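Local coordinates for lumazine-binding protein (Silicibacter pomeroyi DSS-3, PDB 3FKA) that is of unknown function but has an NTF2-like fold and belongs to a putative lumazine-binding family, so it may bind a small molecule, at residues 77-89 with 99-111. Sequence-based numbering, arbitrary orientation. Where two conformers were deposited one is given.
Sequences VSVQGDIAMLHVE and DFLTVLLHEGSWR. With EDO (1,2-ethanediol), chain Q.
Val88 and Asp99 pair within an antiparallel beta hairpin in the curved sheet of this NTF2-like fold, with strands 83-89 and 99-106 side by side and nearly antiparallel. Ladder bonds pair Val88 with Asp99, Leu86 with Leu101 and Ala84 with Val103 in both directions, and a nearly straight one (175°) from Leu105 N to Asp82 O, 2.8 Å, extends the run to the Gln80-Ile83 type II' turn. On the sheet face turned to helix 4-24, Leu86 CD2 meets Val103 CG2 at 3.8 Å, and Ala84 and Val103 rest on Leu11 and Leu14. The Trp110 indole reaches across from the next strand, beyond 99-106: CZ3 lies 3.6 Å from Ala84 CB, while Leu105 CB sits over the ring centre. On the other face, Phe100, Ile83 and Leu104 pack on Met85, Tyr117 and Leu48 of the second subunit, and Thr102 OG1 hydrogen-bonds Ser114 OG of that subunit. His87 can be followed outward: CB touches Phe100 CD1 and CE1, both at 3.8 Å; His87 CG, anti to the backbone N (chi1 171°), lies 3.5 Å from Phe100 CE1; His87 CD2 lies 3.6 Å from Phe100 CE1; ND1 too faces Phe100 CE1, and NE2 at the tip hydrogen-bonds Asp98 OD1. The rings form a T-shaped pair, planes at 87°, in which the Phe100 edge meets the imidazole face, Phe100 CE1 standing 3.4 Å above the His87 ring plane and offset toward the rim.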
loop_
_atom_site.group_PDB
_atom_site.type_symbol
_atom_site.label_atom_id
_atom_site.label_comp_id
_atom_site.label_asym_id
_atom_site.label_seq_id
_atom_site.Cartn_x
_atom_site.Cartn_y
_atom_site.Cartn_z
ATOM N N VAL B 77 1.984 3.322 -4.837
ATOM C CA VAL B 77 1.484 4.688 -4.898
ATOM C C VAL B 77 0.118 4.669 -4.239
ATOM O O VAL B 77 -0.712 3.843 -4.614
ATOM C CB VAL B 77 1.292 5.226 -6.327
ATOM C CG1 VAL B 77 0.805 6.682 -6.269
ATOM C CG2 VAL B 77 2.576 5.131 -7.158
ATOM N N SER B 78 -0.108 5.551 -3.253
ATOM C CA SER B 78 -1.391 5.667 -2.554
ATOM C C SER B 78 -1.794 7.133 -2.653
ATOM O O SER B 78 -0.951 8.010 -2.456
ATOM C CB SER B 78 -1.320 5.224 -1.088
ATOM O OG SER B 78 -1.010 3.846 -0.980
ATOM N N VAL B 79 -3.066 7.403 -2.943
ATOM C CA VAL B 79 -3.545 8.773 -3.095
ATOM C C VAL B 79 -4.870 8.959 -2.364
ATOM O O VAL B 79 -5.754 8.086 -2.445
ATOM C CB VAL B 79 -3.789 9.133 -4.577
ATOM C CG1 VAL B 79 -4.274 10.593 -4.731
ATOM C CG2 VAL B 79 -2.558 8.924 -5.452
ATOM N N GLN B 80 -4.987 10.050 -1.611
ATOM C CA GLN B 80 -6.262 10.418 -0.943
ATOM C C GLN B 80 -6.417 11.904 -1.172
ATOM O O GLN B 80 -5.693 12.680 -0.594
ATOM C CB GLN B 80 -6.277 10.059 0.533
ATOM C CG GLN B 80 -6.319 8.564 0.812
ATOM C CD GLN B 80 -7.671 7.903 0.451
ATOM O OE1 GLN B 80 -8.725 8.529 0.521
ATOM N NE2 GLN B 80 -7.627 6.636 0.084
ATOM N N GLY B 81 -7.357 12.310 -2.029
ATOM C CA GLY B 81 -7.515 13.746 -2.320
ATOM C C GLY B 81 -6.217 14.386 -2.811
ATOM O O GLY B 81 -5.651 13.975 -3.832
ATOM N N ASP B 82 -5.723 15.370 -2.058
ATOM C CA ASP B 82 -4.510 16.109 -2.426
ATOM C C ASP B 82 -3.210 15.596 -1.752
ATOM O O ASP B 82 -2.200 16.316 -1.771
ATOM C CB ASP B 82 -4.727 17.626 -2.241
ATOM C CG ASP B 82 -5.016 18.042 -0.819
ATOM O OD1 ASP B 82 -4.965 17.200 0.090
ATOM O OD2 ASP B 82 -5.299 19.252 -0.642
ATOM N N ILE B 83 -3.253 14.409 -1.136
ATOM C CA ILE B 83 -2.063 13.804 -0.523
ATOM C C ILE B 83 -1.738 12.463 -1.182
ATOM O O ILE B 83 -2.632 11.744 -1.652
ATOM C CB ILE B 83 -2.141 13.677 1.035
ATOM C CG1 ILE B 83 -3.331 12.845 1.501
ATOM C CG2 ILE B 83 -2.174 15.088 1.666
ATOM C CD1 ILE B 83 -3.257 12.459 3.000
ATOM N N ALA B 84 -0.446 12.152 -1.230
ATOM C CA ALA B 84 0.019 10.886 -1.792
ATOM C C ALA B 84 1.213 10.382 -1.023
ATOM O O ALA B 84 1.932 11.170 -0.370
ATOM C CB ALA B 84 0.385 11.014 -3.273
HETATM N N MSE B 85 1.400 9.073 -1.071
HETATM C CA MSE B 85 2.539 8.456 -0.434
HETATM C C MSE B 85 3.015 7.387 -1.416
HETATM O O MSE B 85 2.192 6.621 -1.929
HETATM C CB MSE B 85 2.132 7.948 0.923
HETATM C CG MSE B 85 3.276 7.527 1.740
HETATM SE SE MSE B 85 2.696 7.080 3.538
HETATM C CE MSE B 85 1.199 5.871 3.153
ATOM N N LEU B 86 4.317 7.366 -1.677
ATOM C CA LEU B 86 4.923 6.486 -2.670
ATOM C C LEU B 86 6.076 5.679 -2.129
ATOM O O LEU B 86 6.849 6.180 -1.316
ATOM C CB LEU B 86 5.524 7.333 -3.804
ATOM C CG LEU B 86 4.823 8.225 -4.865
ATOM C CD1 LEU B 86 4.353 7.438 -6.099
ATOM C CD2 LEU B 86 3.697 9.097 -4.266
ATOM N N HIS B 87 6.211 4.452 -2.609
ATOM C CA HIS B 87 7.327 3.559 -2.269
ATOM C C HIS B 87 8.079 3.431 -3.596
ATOM O O HIS B 87 7.538 2.883 -4.570
ATOM C CB HIS B 87 6.909 2.204 -1.696
ATOM C CG HIS B 87 8.027 1.214 -1.556
ATOM N ND1 HIS B 87 7.807 -0.144 -1.443
ATOM C CD2 HIS B 87 9.371 1.377 -1.566
ATOM C CE1 HIS B 87 8.969 -0.765 -1.332
ATOM N NE2 HIS B 87 9.935 0.135 -1.403
ATOM N N VAL B 88 9.312 3.939 -3.628
ATOM C CA VAL B 88 10.153 3.889 -4.784
ATOM C C VAL B 88 11.452 3.146 -4.483
ATOM O O VAL B 88 12.045 3.359 -3.411
ATOM C CB VAL B 88 10.555 5.341 -5.273
ATOM C CG1 VAL B 88 11.421 5.310 -6.556
ATOM C CG2 VAL B 88 9.306 6.226 -5.502
ATOM N N GLU B 89 11.844 2.245 -5.384
ATOM C CA GLU B 89 13.103 1.524 -5.303
ATOM C C GLU B 89 14.049 2.264 -6.200
ATOM O O GLU B 89 13.659 2.619 -7.301
ATOM C CB GLU B 89 13.036 0.118 -5.876
ATOM C CG GLU B 89 12.150 -0.864 -5.194
ATOM C CD GLU B 89 12.222 -2.241 -5.860
ATOM O OE1 GLU B 89 12.653 -2.346 -7.023
ATOM O OE2 GLU B 89 11.859 -3.240 -5.220
ATOM N N ASP B 99 12.706 4.100 -0.761
ATOM C CA ASP B 99 12.294 5.431 -0.376
ATOM C C ASP B 99 10.797 5.467 -0.150
ATOM O O ASP B 99 10.049 4.915 -0.970
ATOM C CB ASP B 99 12.545 6.452 -1.486
ATOM C CG ASP B 99 14.003 6.721 -1.765
ATOM O OD1 ASP B 99 14.913 6.409 -0.965
ATOM O OD2 ASP B 99 14.231 7.323 -2.827
ATOM N N PHE B 100 10.356 6.080 0.960
ATOM C CA PHE B 100 8.953 6.308 1.250
ATOM C C PHE B 100 8.803 7.828 1.198
ATOM O O PHE B 100 9.369 8.524 2.050
ATOM C CB PHE B 100 8.464 5.771 2.577
ATOM C CG PHE B 100 8.505 4.276 2.719
ATOM C CD1 PHE B 100 8.390 3.397 1.622
ATOM C CD2 PHE B 100 8.486 3.723 3.988
ATOM C CE1 PHE B 100 8.342 2.056 1.817
ATOM C CE2 PHE B 100 8.415 2.386 4.168
ATOM C CZ PHE B 100 8.340 1.533 3.090
ATOM N N LEU B 101 8.056 8.312 0.207
ATOM C CA LEU B 101 7.845 9.735 -0.022
ATOM C C LEU B 101 6.432 10.177 0.352
ATOM O O LEU B 101 5.502 9.441 0.080
ATOM C CB LEU B 101 8.034 10.032 -1.516
ATOM C CG LEU B 101 9.327 9.708 -2.292
ATOM C CD1 LEU B 101 9.085 9.825 -3.820
ATOM C CD2 LEU B 101 10.515 10.571 -1.892
ATOM N N THR B 102 6.278 11.353 0.971
ATOM C CA THR B 102 4.962 11.937 1.281
ATOM C C THR B 102 4.931 13.104 0.286
ATOM O O THR B 102 5.957 13.797 0.108
ATOM C CB THR B 102 4.741 12.385 2.732
ATOM O OG1 THR B 102 5.824 13.212 3.168
ATOM C CG2 THR B 102 4.649 11.164 3.626
ATOM N N VAL B 103 3.783 13.312 -0.366
ATOM C CA VAL B 103 3.666 14.308 -1.431
ATOM C C VAL B 103 2.347 15.041 -1.277
ATOM O O VAL B 103 1.354 14.435 -0.839
ATOM C CB VAL B 103 3.699 13.616 -2.821
ATOM C CG1 VAL B 103 3.984 14.627 -3.945
ATOM C CG2 VAL B 103 4.765 12.489 -2.889
ATOM N N LEU B 104 2.345 16.320 -1.637
ATOM C CA LEU B 104 1.163 17.162 -1.549
ATOM C C LEU B 104 0.896 17.825 -2.891
ATOM O O LEU B 104 1.821 18.329 -3.526
ATOM C CB LEU B 104 1.357 18.264 -0.529
ATOM C CG LEU B 104 0.185 19.208 -0.235
ATOM C CD1 LEU B 104 -0.933 18.496 0.548
ATOM C CD2 LEU B 104 0.672 20.445 0.539
ATOM N N LEU B 105 -0.367 17.829 -3.297
ATOM C CA LEU B 105 -0.809 18.506 -4.504
ATOM C C LEU B 105 -1.039 19.927 -4.028
ATOM O O LEU B 105 -1.992 20.166 -3.287
ATOM C CB LEU B 105 -2.094 17.906 -5.057
ATOM C CG LEU B 105 -2.756 18.627 -6.242
ATOM C CD1 LEU B 105 -1.862 18.695 -7.454
ATOM C CD2 LEU B 105 -4.059 17.907 -6.573
ATOM N N HIS B 106 -0.218 20.866 -4.482
ATOM C CA HIS B 106 -0.319 22.245 -4.021
ATOM C C HIS B 106 -0.150 23.195 -5.196
ATOM O O HIS B 106 0.806 23.068 -5.974
ATOM C CB HIS B 106 0.734 22.482 -2.947
ATOM C CG HIS B 106 0.743 23.871 -2.404
ATOM N ND1 HIS B 106 -0.299 24.389 -1.662
ATOM C CD2 HIS B 106 1.690 24.832 -2.451
ATOM C CE1 HIS B 106 -0.012 25.634 -1.326
ATOM N NE2 HIS B 106 1.190 25.927 -1.788
ATOM N N GLU B 107 -1.084 24.136 -5.320
ATOM C CA GLU B 107 -1.068 25.103 -6.423
ATOM C C GLU B 107 -0.992 24.416 -7.809
ATOM O O GLU B 107 -0.237 24.838 -8.685
ATOM C CB GLU B 107 0.057 26.110 -6.217
ATOM C CG GLU B 107 -0.139 26.884 -4.947
ATOM C CD GLU B 107 0.936 27.902 -4.675
ATOM O OE1 GLU B 107 2.010 27.904 -5.324
ATOM O OE2 GLU B 107 0.670 28.699 -3.763
ATOM N N GLY B 108 -1.731 23.319 -7.964
ATOM C CA GLY B 108 -1.793 22.613 -9.253
ATOM C C GLY B 108 -0.730 21.579 -9.569
ATOM O O GLY B 108 -0.783 20.963 -10.647
ATOM N N SER B 109 0.218 21.357 -8.660
ATOM C CA SER B 109 1.244 20.356 -8.929
ATOM C C SER B 109 1.678 19.591 -7.657
ATOM O O SER B 109 1.603 20.115 -6.550
ATOM C CB SER B 109 2.435 21.004 -9.616
ATOM O OG SER B 109 3.101 21.922 -8.793
ATOM N N TRP B 110 2.074 18.343 -7.859
ATOM C CA TRP B 110 2.537 17.459 -6.787
ATOM C C TRP B 110 3.959 17.832 -6.421
ATOM O O TRP B 110 4.803 17.984 -7.322
ATOM C CB TRP B 110 2.426 16.000 -7.206
ATOM C CG TRP B 110 1.012 15.541 -7.378
ATOM C CD1 TRP B 110 0.284 15.527 -8.533
ATOM C CD2 TRP B 110 0.156 15.044 -6.355
ATOM N NE1 TRP B 110 -0.981 15.023 -8.290
ATOM C CE2 TRP B 110 -1.085 14.731 -6.955
ATOM C CE3 TRP B 110 0.303 14.856 -4.977
ATOM C CZ2 TRP B 110 -2.161 14.212 -6.229
ATOM C CZ3 TRP B 110 -0.773 14.322 -4.257
ATOM C CH2 TRP B 110 -1.977 14.001 -4.885
ATOM N N ARG B 111 4.235 17.987 -5.120
ATOM C CA ARG B 111 5.562 18.408 -4.658
ATOM C C ARG B 111 5.877 17.599 -3.398
ATOM O O ARG B 111 5.004 17.371 -2.555
ATOM C CB ARG B 111 5.587 19.914 -4.437
ATOM C CG ARG B 111 6.960 20.512 -4.347
ATOM C CD ARG B 111 6.848 22.009 -4.208
ATOM N NE ARG B 111 8.169 22.624 -4.254
ATOM C CZ ARG B 111 8.468 23.831 -3.796
ATOM N NH1 ARG B 111 7.576 24.585 -3.165
ATOM N NH2 ARG B 111 9.723 24.262 -3.909
HETATM C C1 EDO Q . 6.515 22.693 -8.381
HETATM O O1 EDO Q . 5.424 23.199 -7.587
HETATM C C2 EDO Q . 6.634 21.190 -8.244
HETATM O O2 EDO Q . 5.348 20.593 -8.358
#